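Local coordinates for protein SusD homolog (Bacteroides thetaiotaomicron VPI-5482, PDB 3IHV) that probably binds glycans at the outer membrane of the bacterium, as a SusD-family protein working in the capture and uptake of complex sugars, at residues A[29-33]-A[34-38]; A[78-81]-A[82-86]; A[110-113]-A[114-118]; A[176-180]-A[181-185]. All blocks are in the same frame, centred on the assembly; numbering follows the deposited sequence. Where two conformers were deposited one is given.

Contact 1: A[29-33]-A[34-38]; sequences RTNTL and DAMYG. With EDO (1,2-ethanediol), chain M.
Leu33 O receives Met36 N at 2.9 Å and, from the opposite face of its carbonyl plane, Gly38 N, while Tyr37 N bonds to Asn31 O, so the chain turns from 29-33 into the short, wide-turned helix 34-38. Gly38 suits its place because a CB there would press against the carbonyls of Thr32 and Leu33. Asn31 and Tyr37 run alongside each other, the amide turned 72° from the ring, and Asn31 OD1 lies in the ring plane, 3.4 Å from the edge atom CE2 of Tyr37. The selenomethionine Met36, bent at its second and third torsions, brings CE to 3.5 Å from the same OD1; its CG passes Leu33 CB at 3.9 Å. Buried Asn31 OD1 thus meets carbon-bound hydrogens alone, whereas ND2 gives a straight bond (163°) to O2 of an ethanediol. Replacing Asn31 by an alanine is likely to open a gap beside the Tyr37 edge and the Met36 methyl and to cost the diol one of its bonds. Helix 75-101 packs on Leu33 and Met36; helix 107-135 covers Asn31 and Tyr37, whose OH bonds to Glu130, and Phe394 of strand 392-396 meets the Tyr37 ring.

Contact 2: A[78-81]-A[82-86]; sequences QQTW and AALYT. With EDO (1,2-ethanediol), chain K; EDO (1,2-ethanediol), chain I.
Trp81 and Tyr85, one helical turn apart, form the tight part of this contact: an edge-to-face pair whose side chains run alongside each other in the same direction. Tyr85 CE2 stands over the indole face, 3.6 Å from Trp81 CE2, with the ring planes at 59°. CG of Trp81 is anti to the backbone N (chi1 172°), which stands the indole straight out from the helix, and the Tyr85 ring leans back one turn to meet its face. Beneath the rings runs the regular alpha-helical ladder, in which Tyr85 N bonds to Trp81 O at 3.1 Å. On the next flank Thr80 CG2 packs against Leu84 CD1 at 3.8 Å, and small Ala83 keeps the surface low where another helix rests. The looser side carries Gln78, which adopts two conformers, and two ethanediol molecules. One accepts a weak bond from Trp81 NE1 at the indole edge and lays its C2 over the Tyr85 face; the other shares a hydrogen bond with Thr86 OG1. Exchanging Trp81 for an alanine would probably leave the Tyr85 edge without the aromatic face it meets and the first diol without its indole N-H. In the fold, helix 107-135 packs on Trp81, Leu84 and Tyr85, helix 34-38 rests on Ala83 and Leu84, and helix 520-525 borders Gln78 and Trp81.

Contact 3: A[110-113]-A[114-118]; sequences KKLA and TLYIA
Thr114 OG1 donates a short bond of 2.7 Å to Lys111 O, one turn back in the long helix 107-135, part of the helical, TPR-like region characteristic of SusD proteins. Its hydroxyl gets there by lying between the backbone N and the carbonyl carbon (chi1 65°), which sets CG2 3.4 Å from Lys110 O. Lys111 O therefore serves two donors, since Leu115 N reaches it as well, in the carbonyl plane, at 3.2 Å. A threonine fits this partly exposed place: its hydroxyl folds back on the helix while still meeting water. That water gives a proton to Thr114 OG1 and accepts from Lys111 NZ at 2.9 Å; the lysine chain runs forward along the helix to reach it, and its ammonium also forms a cation-pi contact with Tyr185.

Around the helix from this polar edge, Leu112 and Tyr116 run side by side, with Leu112 CD2 3.9 Å from Tyr116 OH. Tyr116 CG lies anti to the carbonyl carbon (chi1 -55°), which lays the ring back along the preceding turn; Tyr116 N takes Leu112 O as its helical acceptor.

Farther out, helix 17-29 meets Leu112 and Tyr116, helix 75-101 packs on Ala113, Tyr116 and Ile117, and helix 159-176 lies against Leu115 and Ile117. Small Ala113 lets Ile98 and Ile102 come near, while branched Ile117 packs against Leu95 and Ile98. The tyrosine ring itself presents a face to Leu112 O, which sits 3.2 Å above its plane, offset toward the rim.

Contact 4: A[176-180]-A[181-185]; sequences ILPYA and TDDQY
Asp182 and Tyr179 lie side by side across a tight turn, pointing the same way, with carboxylate and ring planes 87° apart. From the aspartate backbone outward, CB comes first, 3.5 Å from Tyr179 O, the carbonyl that also accepts Asp182 N at 3.0 Å from above its plane. CG follows, anti to the carbonyl carbon (chi1 -78°), which carries it back over the turn to 4.1 Å from Tyr179 CB. At the tip, OD2 lies near the ring plane at the edge, 3.6 Å from Tyr179 CD2. The same oxygen accepts a proton from a water that in turn receives Tyr179 N, and it forms a salt bridge with Lys235, so backbone, solvent and a positive charge together fix the rotation of the carboxylate.

These residues belong to the loop that leaves helix 159-176 and leads to helix 195-210. Its second half holds an Asx turn: Asp183 OD1 accepts Tyr185 N at 2.9 Å, met nearly along the C-O axis. Aspartate suits this position because OD2 is then left to pair with Arg186 and Asn189. The rigid ring of Pro178 lays CG 3.6 Å from Asp183 CG, crossing that side chain at a slant. Tyr179 sends its ring away from Pro178 and Asp183, among Leu199 of helix 195-210 and Ile229 and Leu230 of helix 219-232.

How the contacts relate
The four contacts follow one another along the chain, all in its largely helical N-terminal part, and fall into two clusters. Contacts 1 and 2 have centres 10 Å apart and touch: Ala35 O is probably hydrogen-bonded to Thr80 OG1 at 2.7 Å, tying the short helix 34-38 to helix 75-101. Contacts 3 and 4, with centres 11 Å apart, meet where the loop after helix 159-176 lies on helix 107-135, Ala118 CB being 3.5 Å from Leu177 CG. The clusters do not touch; contacts 2 and 3 have centres 26 Å apart. Successive helices 75-101 and 107-135 span that distance, joining both clusters within one helical framework.

Contact 1: A[29-33]-A[34-38]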
loop_
_atom_site.group_PDB
_atom_site.type_symbol
_atom_site.label_atom_id
_atom_site.label_comp_id
_atom_site.label_asym_id
_atom_site.label_seq_id
_atom_site.Cartn_x
_atom_site.Cartn_y
_atom_site.Cartn_z
ATOM N N ARG A 29 2.816 16.364 -0.009
ATOM C CA ARG A 29 1.810 16.488 -1.063
ATOM C C ARG A 29 2.150 15.569 -2.230
ATOM O O ARG A 29 1.259 15.162 -2.956
ATOM C CB ARG A 29 1.711 17.951 -1.487
ATOM C CG ARG A 29 0.661 18.333 -2.474
ATOM C CD ARG A 29 0.737 19.895 -2.657
ATOM N NE ARG A 29 0.677 20.566 -1.350
ATOM C CZ ARG A 29 1.546 21.465 -0.847
ATOM N NH1 ARG A 29 2.543 21.988 -1.564
ATOM N NH2 ARG A 29 1.350 21.914 0.387
ATOM N N THR A 30 3.427 15.203 -2.400
ATOM C CA THR A 30 3.812 14.289 -3.485
ATOM C C THR A 30 2.943 13.021 -3.447
ATOM O O THR A 30 2.487 12.502 -4.497
ATOM C CB THR A 30 5.296 13.906 -3.413
ATOM O OG1 THR A 30 6.083 15.066 -3.130
ATOM C CG2 THR A 30 5.764 13.309 -4.732
ATOM N N ASN A 31 2.671 12.545 -2.230
ATOM C CA ASN A 31 1.916 11.324 -2.040
ATOM C C ASN A 31 0.526 11.292 -2.641
ATOM O O ASN A 31 0.053 10.190 -2.905
ATOM C CB ASN A 31 1.811 10.964 -0.541
ATOM C CG ASN A 31 3.122 10.450 0.011
ATOM O OD1 ASN A 31 3.919 9.845 -0.717
ATOM N ND2 ASN A 31 3.333 10.660 1.288
ATOM N N THR A 32 -0.104 12.450 -2.817
ATOM C CA THR A 32 -1.489 12.524 -3.309
ATOM C C THR A 32 -1.587 12.489 -4.824
ATOM O O THR A 32 -2.686 12.476 -5.359
ATOM C CB THR A 32 -2.250 13.761 -2.761
ATOM O OG1 THR A 32 -1.586 14.962 -3.166
ATOM C CG2 THR A 32 -2.372 13.678 -1.218
ATOM N N LEU A 33 -0.451 12.538 -5.508
ATOM C CA LEU A 33 -0.448 12.425 -6.969
ATOM C C LEU A 33 -1.071 11.110 -7.448
ATOM O O LEU A 33 -0.920 10.057 -6.840
ATOM C CB LEU A 33 0.967 12.525 -7.518
ATOM C CG LEU A 33 1.642 13.915 -7.463
ATOM C CD1 LEU A 33 3.114 13.729 -7.665
ATOM C CD2 LEU A 33 1.088 14.933 -8.479
ATOM N N ASP A 34 -1.701 11.196 -8.614
ATOM C CA ASP A 34 -2.298 10.055 -9.259
ATOM C C ASP A 34 -1.222 8.977 -9.469
ATOM O O ASP A 34 -1.453 7.796 -9.231
ATOM C CB ASP A 34 -2.905 10.546 -10.585
ATOM C CG ASP A 34 -4.017 9.643 -11.134
ATOM O OD1 ASP A 34 -4.977 9.327 -10.407
ATOM O OD2 ASP A 34 -3.946 9.303 -12.333
ATOM N N ALA A 35 -0.016 9.402 -9.860
ATOM C CA ALA A 35 1.098 8.495 -10.089
ATOM C C ALA A 35 1.738 7.940 -8.821
ATOM O O ALA A 35 2.623 7.081 -8.876
ATOM C CB ALA A 35 2.180 9.205 -10.963
HETATM N N MSE A 36 1.336 8.474 -7.676
HETATM C CA MSE A 36 1.730 8.015 -6.352
HETATM C C MSE A 36 0.501 7.303 -5.749
HETATM O O MSE A 36 -0.030 6.395 -6.392
HETATM C CB MSE A 36 2.234 9.195 -5.510
HETATM C CG MSE A 36 3.450 9.867 -6.096
HETATM SE SE MSE A 36 5.085 8.850 -5.841
HETATM C CE MSE A 36 5.275 9.035 -3.895
ATOM N N TYR A 37 0.002 7.711 -4.578
ATOM C CA TYR A 37 -1.046 6.913 -3.918
ATOM C C TYR A 37 -2.469 7.223 -4.351
ATOM O O TYR A 37 -3.399 6.562 -3.894
ATOM C CB TYR A 37 -0.838 6.938 -2.378
ATOM C CG TYR A 37 0.532 6.398 -2.024
ATOM C CD1 TYR A 37 0.748 5.048 -1.985
ATOM C CD2 TYR A 37 1.619 7.252 -1.817
ATOM C CE1 TYR A 37 2.017 4.527 -1.740
ATOM C CE2 TYR A 37 2.890 6.738 -1.549
ATOM C CZ TYR A 37 3.081 5.398 -1.531
ATOM O OH TYR A 37 4.349 4.906 -1.300
ATOM N N GLY A 38 -2.667 8.229 -5.211
ATOM C CA GLY A 38 -4.001 8.489 -5.700
ATOM C C GLY A 38 -4.510 7.336 -6.571
ATOM O O GLY A 38 -5.729 7.111 -6.643
HETATM C C1 EDO M . -1.329 13.313 2.528
HETATM O O1 EDO M . -1.645 12.692 3.762
HETATM C C2 EDO M . 0.166 13.299 2.268
HETATM O O2 EDO M . 0.822 12.046 2.503
#

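Contact 2: A[78-81]-A[82-86]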
loop_
_atom_site.group_PDB
_atom_site.type_symbol
_atom_site.label_atom_id
_atom_site.label_comp_id
_atom_site.label_asym_id
_atom_site.label_seq_id
_atom_site.Cartn_x
_atom_site.Cartn_y
_atom_site.Cartn_z
ATOM N N GLN A 78 6.735 5.315 -16.299
ATOM C CA GLN A 78 7.585 6.501 -16.324
ATOM C C GLN A 78 7.050 7.579 -15.371
ATOM O O GLN A 78 7.837 8.263 -14.688
ATOM C CB GLN A 78 7.722 7.058 -17.740
ATOM C CG GLN A 78 8.755 8.208 -17.868
ATOM C CD GLN A 78 8.215 9.583 -17.484
ATOM O OE1 GLN A 78 8.978 10.500 -17.142
ATOM N NE2 GLN A 78 6.912 9.741 -17.563
ATOM N N GLN A 79 5.743 7.746 -15.294
ATOM C CA GLN A 79 5.187 8.778 -14.426
ATOM C C GLN A 79 5.466 8.539 -12.936
ATOM O O GLN A 79 5.737 9.480 -12.187
ATOM C CB GLN A 79 3.682 8.895 -14.667
ATOM C CG GLN A 79 3.349 9.498 -16.037
ATOM C CD GLN A 79 1.869 9.425 -16.389
ATOM O OE1 GLN A 79 1.122 8.622 -15.847
ATOM N NE2 GLN A 79 1.446 10.279 -17.322
ATOM N N THR A 80 5.401 7.274 -12.513
ATOM C CA THR A 80 5.687 6.941 -11.121
ATOM C C THR A 80 7.177 7.115 -10.826
ATOM O O THR A 80 7.543 7.681 -9.786
ATOM C CB THR A 80 5.181 5.564 -10.752
ATOM O OG1 THR A 80 3.755 5.560 -10.795
ATOM C CG2 THR A 80 5.630 5.184 -9.359
ATOM N N TRP A 81 8.026 6.670 -11.756
ATOM C CA TRP A 81 9.465 6.855 -11.601
ATOM C C TRP A 81 9.743 8.350 -11.393
ATOM O O TRP A 81 10.435 8.732 -10.445
ATOM C CB TRP A 81 10.197 6.291 -12.816
ATOM C CG TRP A 81 11.655 6.548 -12.946
ATOM C CD1 TRP A 81 12.260 7.627 -13.531
ATOM C CD2 TRP A 81 12.698 5.633 -12.606
ATOM N NE1 TRP A 81 13.633 7.447 -13.541
ATOM C CE2 TRP A 81 13.923 6.225 -12.985
ATOM C CE3 TRP A 81 12.713 4.375 -12.020
ATOM C CZ2 TRP A 81 15.133 5.602 -12.783
ATOM C CZ3 TRP A 81 13.940 3.743 -11.816
ATOM C CH2 TRP A 81 15.120 4.358 -12.211
ATOM N N ALA A 82 9.180 9.189 -12.264
ATOM C CA ALA A 82 9.355 10.638 -12.182
ATOM C C ALA A 82 8.783 11.211 -10.889
ATOM O O ALA A 82 9.394 12.071 -10.278
ATOM C CB ALA A 82 8.731 11.338 -13.424
ATOM N N ALA A 83 7.624 10.751 -10.465
ATOM C CA ALA A 83 7.007 11.281 -9.250
ATOM C C ALA A 83 7.827 10.948 -8.005
ATOM O O ALA A 83 8.004 11.788 -7.100
ATOM C CB ALA A 83 5.540 10.770 -9.094
ATOM N N LEU A 84 8.357 9.726 -7.930
ATOM C CA LEU A 84 9.198 9.347 -6.788
ATOM C C LEU A 84 10.407 10.241 -6.738
ATOM O O LEU A 84 10.785 10.751 -5.668
ATOM C CB LEU A 84 9.592 7.853 -6.879
ATOM C CG LEU A 84 8.418 6.902 -6.553
ATOM C CD1 LEU A 84 8.611 5.412 -7.073
ATOM C CD2 LEU A 84 8.136 6.913 -4.993
ATOM N N TYR A 85 11.061 10.425 -7.885
ATOM C CA TYR A 85 12.240 11.303 -7.924
ATOM C C TYR A 85 11.907 12.759 -7.605
ATOM O O TYR A 85 12.724 13.483 -7.046
ATOM C CB TYR A 85 13.038 11.117 -9.231
ATOM C CG TYR A 85 13.951 9.895 -9.134
ATOM C CD1 TYR A 85 15.074 9.920 -8.298
ATOM C CD2 TYR A 85 13.679 8.720 -9.810
ATOM C CE1 TYR A 85 15.889 8.814 -8.134
ATOM C CE2 TYR A 85 14.499 7.597 -9.660
ATOM C CZ TYR A 85 15.606 7.661 -8.846
ATOM O OH TYR A 85 16.438 6.578 -8.695
ATOM N N THR A 86 10.688 13.190 -7.922
ATOM C CA THR A 86 10.248 14.531 -7.550
ATOM C C THR A 86 10.124 14.609 -6.021
ATOM O O THR A 86 10.530 15.593 -5.398
ATOM C CB THR A 86 8.924 14.878 -8.242
ATOM O OG1 THR A 86 9.152 15.040 -9.658
ATOM C CG2 THR A 86 8.331 16.163 -7.699
HETATM C C1 EDO K . 13.531 16.512 -10.670
HETATM O O1 EDO K . 13.155 15.212 -10.217
HETATM C C2 EDO K . 12.665 17.549 -9.987
HETATM O O2 EDO K . 11.276 17.237 -10.146
HETATM C C1 EDO I . 16.815 10.301 -12.794
HETATM O O1 EDO I . 15.531 10.884 -12.733
HETATM C C2 EDO I . 16.685 8.813 -12.839
HETATM O O2 EDO I . 16.549 8.367 -14.199
#

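Contact 3: A[110-113]-A[114-118]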
loop_
_atom_site.group_PDB
_atom_site.type_symbol
_atom_site.label_atom_id
_atom_site.label_comp_id
_atom_site.label_asym_id
_atom_site.label_seq_id
_atom_site.Cartn_x
_atom_site.Cartn_y
_atom_site.Cartn_z
ATOM N N LYS A 110 13.903 25.287 16.723
ATOM C CA LYS A 110 14.958 24.292 16.432
ATOM C C LYS A 110 14.444 22.891 16.711
ATOM O O LYS A 110 14.734 21.954 15.966
ATOM C CB LYS A 110 16.229 24.516 17.277
ATOM C CG LYS A 110 16.977 25.772 16.981
ATOM C CD LYS A 110 18.184 25.810 17.952
ATOM C CE LYS A 110 18.909 27.089 17.985
ATOM N NZ LYS A 110 19.474 27.454 16.705
ATOM N N LYS A 111 13.662 22.744 17.788
ATOM C CA LYS A 111 13.113 21.447 18.147
ATOM C C LYS A 111 12.166 20.962 17.055
ATOM O O LYS A 111 12.270 19.828 16.551
ATOM C CB LYS A 111 12.408 21.536 19.488
ATOM C CG LYS A 111 11.718 20.270 19.925
ATOM C CD LYS A 111 12.674 19.058 19.984
ATOM C CE LYS A 111 11.946 17.873 20.505
ATOM N NZ LYS A 111 12.738 16.626 20.424
ATOM N N LEU A 112 11.254 21.842 16.660
ATOM C CA LEU A 112 10.328 21.523 15.570
ATOM C C LEU A 112 11.111 21.179 14.299
ATOM O O LEU A 112 10.783 20.205 13.610
ATOM C CB LEU A 112 9.358 22.684 15.338
ATOM C CG LEU A 112 8.255 22.860 16.413
ATOM C CD1 LEU A 112 7.602 24.246 16.190
ATOM C CD2 LEU A 112 7.219 21.742 16.372
ATOM N N ALA A 113 12.158 21.961 14.002
ATOM C CA ALA A 113 12.985 21.725 12.826
ATOM C C ALA A 113 13.571 20.321 12.821
ATOM O O ALA A 113 13.572 19.693 11.776
ATOM C CB ALA A 113 14.087 22.776 12.679
ATOM N N THR A 114 14.004 19.801 13.976
ATOM C CA THR A 114 14.528 18.438 14.001
ATOM C C THR A 114 13.424 17.424 13.681
ATOM O O THR A 114 13.648 16.444 12.975
ATOM C CB THR A 114 15.251 18.073 15.326
ATOM O OG1 THR A 114 14.333 18.076 16.435
ATOM C CG2 THR A 114 16.412 19.045 15.575
ATOM N N LEU A 115 12.231 17.669 14.198
ATOM C CA LEU A 115 11.105 16.796 13.864
ATOM C C LEU A 115 10.834 16.839 12.356
ATOM O O LEU A 115 10.638 15.802 11.721
ATOM C CB LEU A 115 9.851 17.187 14.650
ATOM C CG LEU A 115 9.924 17.166 16.166
ATOM C CD1 LEU A 115 8.495 17.238 16.765
ATOM C CD2 LEU A 115 10.672 15.926 16.666
ATOM N N TYR A 116 10.843 18.038 11.785
ATOM C CA TYR A 116 10.591 18.195 10.360
ATOM C C TYR A 116 11.667 17.544 9.507
ATOM O O TYR A 116 11.342 16.987 8.449
ATOM C CB TYR A 116 10.393 19.677 9.958
ATOM C CG TYR A 116 9.324 20.443 10.694
ATOM C CD1 TYR A 116 8.309 19.810 11.394
ATOM C CD2 TYR A 116 9.316 21.819 10.654
ATOM C CE1 TYR A 116 7.364 20.557 12.066
ATOM C CE2 TYR A 116 8.355 22.548 11.273
ATOM C CZ TYR A 116 7.383 21.915 11.975
ATOM O OH TYR A 116 6.449 22.699 12.623
ATOM N N ILE A 117 12.933 17.593 9.966
ATOM C CA ILE A 117 14.035 16.908 9.318
ATOM C C ILE A 117 13.742 15.426 9.327
ATOM O O ILE A 117 13.897 14.745 8.306
ATOM C CB ILE A 117 15.404 17.222 10.003
ATOM C CG1 ILE A 117 15.827 18.669 9.680
ATOM C CG2 ILE A 117 16.497 16.208 9.564
ATOM C CD1 ILE A 117 16.923 19.255 10.622
ATOM N N ALA A 118 13.293 14.920 10.477
ATOM C CA ALA A 118 12.972 13.512 10.605
ATOM C C ALA A 118 11.841 13.098 9.653
ATOM O O ALA A 118 11.881 12.012 9.061
ATOM C CB ALA A 118 12.586 13.199 12.097
HETATM O O HOH W 1 14.961 16.417 18.537
#

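Contact 4: A[176-180]-A[181-185]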
loop_
_atom_site.group_PDB
_atom_site.type_symbol
_atom_site.label_atom_id
_atom_site.label_comp_id
_atom_site.label_asym_id
_atom_site.label_seq_id
_atom_site.Cartn_x
_atom_site.Cartn_y
_atom_site.Cartn_z
ATOM N N ILE A 176 14.531 10.565 16.342
ATOM C CA ILE A 176 14.079 11.938 16.606
ATOM C C ILE A 176 12.571 12.133 16.854
ATOM O O ILE A 176 12.206 12.891 17.728
ATOM C CB ILE A 176 14.590 12.886 15.485
ATOM C CG1 ILE A 176 16.032 13.321 15.778
ATOM C CG2 ILE A 176 13.758 14.194 15.390
ATOM C CD1 ILE A 176 17.070 12.266 15.900
ATOM N N LEU A 177 11.732 11.399 16.131
ATOM C CA LEU A 177 10.283 11.621 16.208
ATOM C C LEU A 177 9.675 11.140 17.513
ATOM O O LEU A 177 10.068 10.125 18.027
ATOM C CB LEU A 177 9.572 10.952 15.027
ATOM C CG LEU A 177 9.880 11.561 13.653
ATOM C CD1 LEU A 177 9.370 10.622 12.580
ATOM C CD2 LEU A 177 9.261 12.973 13.479
ATOM N N PRO A 178 8.717 11.890 18.057
ATOM C CA PRO A 178 8.000 11.345 19.208
ATOM C C PRO A 178 6.966 10.351 18.681
ATOM O O PRO A 178 6.656 10.354 17.500
ATOM C CB PRO A 178 7.240 12.559 19.740
ATOM C CG PRO A 178 6.968 13.380 18.499
ATOM C CD PRO A 178 8.231 13.220 17.676
ATOM N N TYR A 179 6.443 9.505 19.552
ATOM C CA TYR A 179 5.278 8.703 19.197
ATOM C C TYR A 179 4.127 9.690 19.028
ATOM O O TYR A 179 4.085 10.760 19.690
ATOM C CB TYR A 179 4.925 7.677 20.275
ATOM C CG TYR A 179 5.841 6.498 20.293
ATOM C CD1 TYR A 179 5.665 5.459 19.396
ATOM C CD2 TYR A 179 6.876 6.398 21.213
ATOM C CE1 TYR A 179 6.508 4.367 19.400
ATOM C CE2 TYR A 179 7.724 5.286 21.218
ATOM C CZ TYR A 179 7.523 4.283 20.298
ATOM O OH TYR A 179 8.346 3.167 20.283
ATOM N N ALA A 180 3.213 9.349 18.121
ATOM C CA ALA A 180 2.074 10.215 17.797
ATOM C C ALA A 180 1.305 10.711 19.026
ATOM O O ALA A 180 0.973 11.886 19.088
ATOM C CB ALA A 180 1.110 9.518 16.810
ATOM N N THR A 181 1.041 9.840 19.985
ATOM C CA THR A 181 0.265 10.208 21.177
ATOM C C THR A 181 1.089 10.877 22.297
ATOM O O THR A 181 0.529 11.342 23.288
ATOM C CB THR A 181 -0.433 8.940 21.724
ATOM O OG1 THR A 181 0.559 7.937 21.989
ATOM C CG2 THR A 181 -1.422 8.391 20.650
ATOM N N ASP A 182 2.405 10.930 22.144
ATOM C CA ASP A 182 3.291 11.531 23.130
ATOM C C ASP A 182 3.673 12.967 22.745
ATOM O O ASP A 182 4.175 13.737 23.572
ATOM C CB ASP A 182 4.645 10.812 23.161
ATOM C CG ASP A 182 4.655 9.479 23.898
ATOM O OD1 ASP A 182 3.783 9.221 24.725
ATOM O OD2 ASP A 182 5.630 8.678 23.678
ATOM N N ASP A 183 3.398 13.329 21.515
ATOM C CA ASP A 183 3.835 14.573 20.906
ATOM C C ASP A 183 3.195 15.848 21.447
ATOM O O ASP A 183 2.030 16.113 21.194
ATOM C CB ASP A 183 3.564 14.423 19.409
ATOM C CG ASP A 183 4.087 15.561 18.562
ATOM O OD1 ASP A 183 4.723 16.490 19.071
ATOM O OD2 ASP A 183 3.865 15.457 17.317
ATOM N N GLN A 184 3.954 16.609 22.217
ATOM C CA GLN A 184 3.477 17.905 22.656
ATOM C C GLN A 184 4.292 19.030 22.000
ATOM O O GLN A 184 4.306 20.141 22.502
ATOM C CB GLN A 184 3.400 17.992 24.191
ATOM C CG GLN A 184 2.291 17.014 24.747
ATOM C CD GLN A 184 1.948 17.231 26.226
ATOM O OE1 GLN A 184 2.231 18.279 26.804
ATOM N NE2 GLN A 184 1.319 16.222 26.835
ATOM N N TYR A 185 4.951 18.738 20.868
ATOM C CA TYR A 185 5.700 19.759 20.092
ATOM C C TYR A 185 4.906 20.280 18.881
ATOM O O TYR A 185 4.769 21.493 18.671
ATOM C CB TYR A 185 7.020 19.188 19.603
ATOM C CG TYR A 185 7.864 18.653 20.726
ATOM C CD1 TYR A 185 8.462 19.500 21.631
ATOM C CD2 TYR A 185 8.069 17.287 20.864
ATOM C CE1 TYR A 185 9.237 18.999 22.680
ATOM C CE2 TYR A 185 8.834 16.781 21.895
ATOM C CZ TYR A 185 9.406 17.622 22.785
ATOM O OH TYR A 185 10.171 17.075 23.793
HETATM O O HOH W 2 7.569 9.779 22.202
#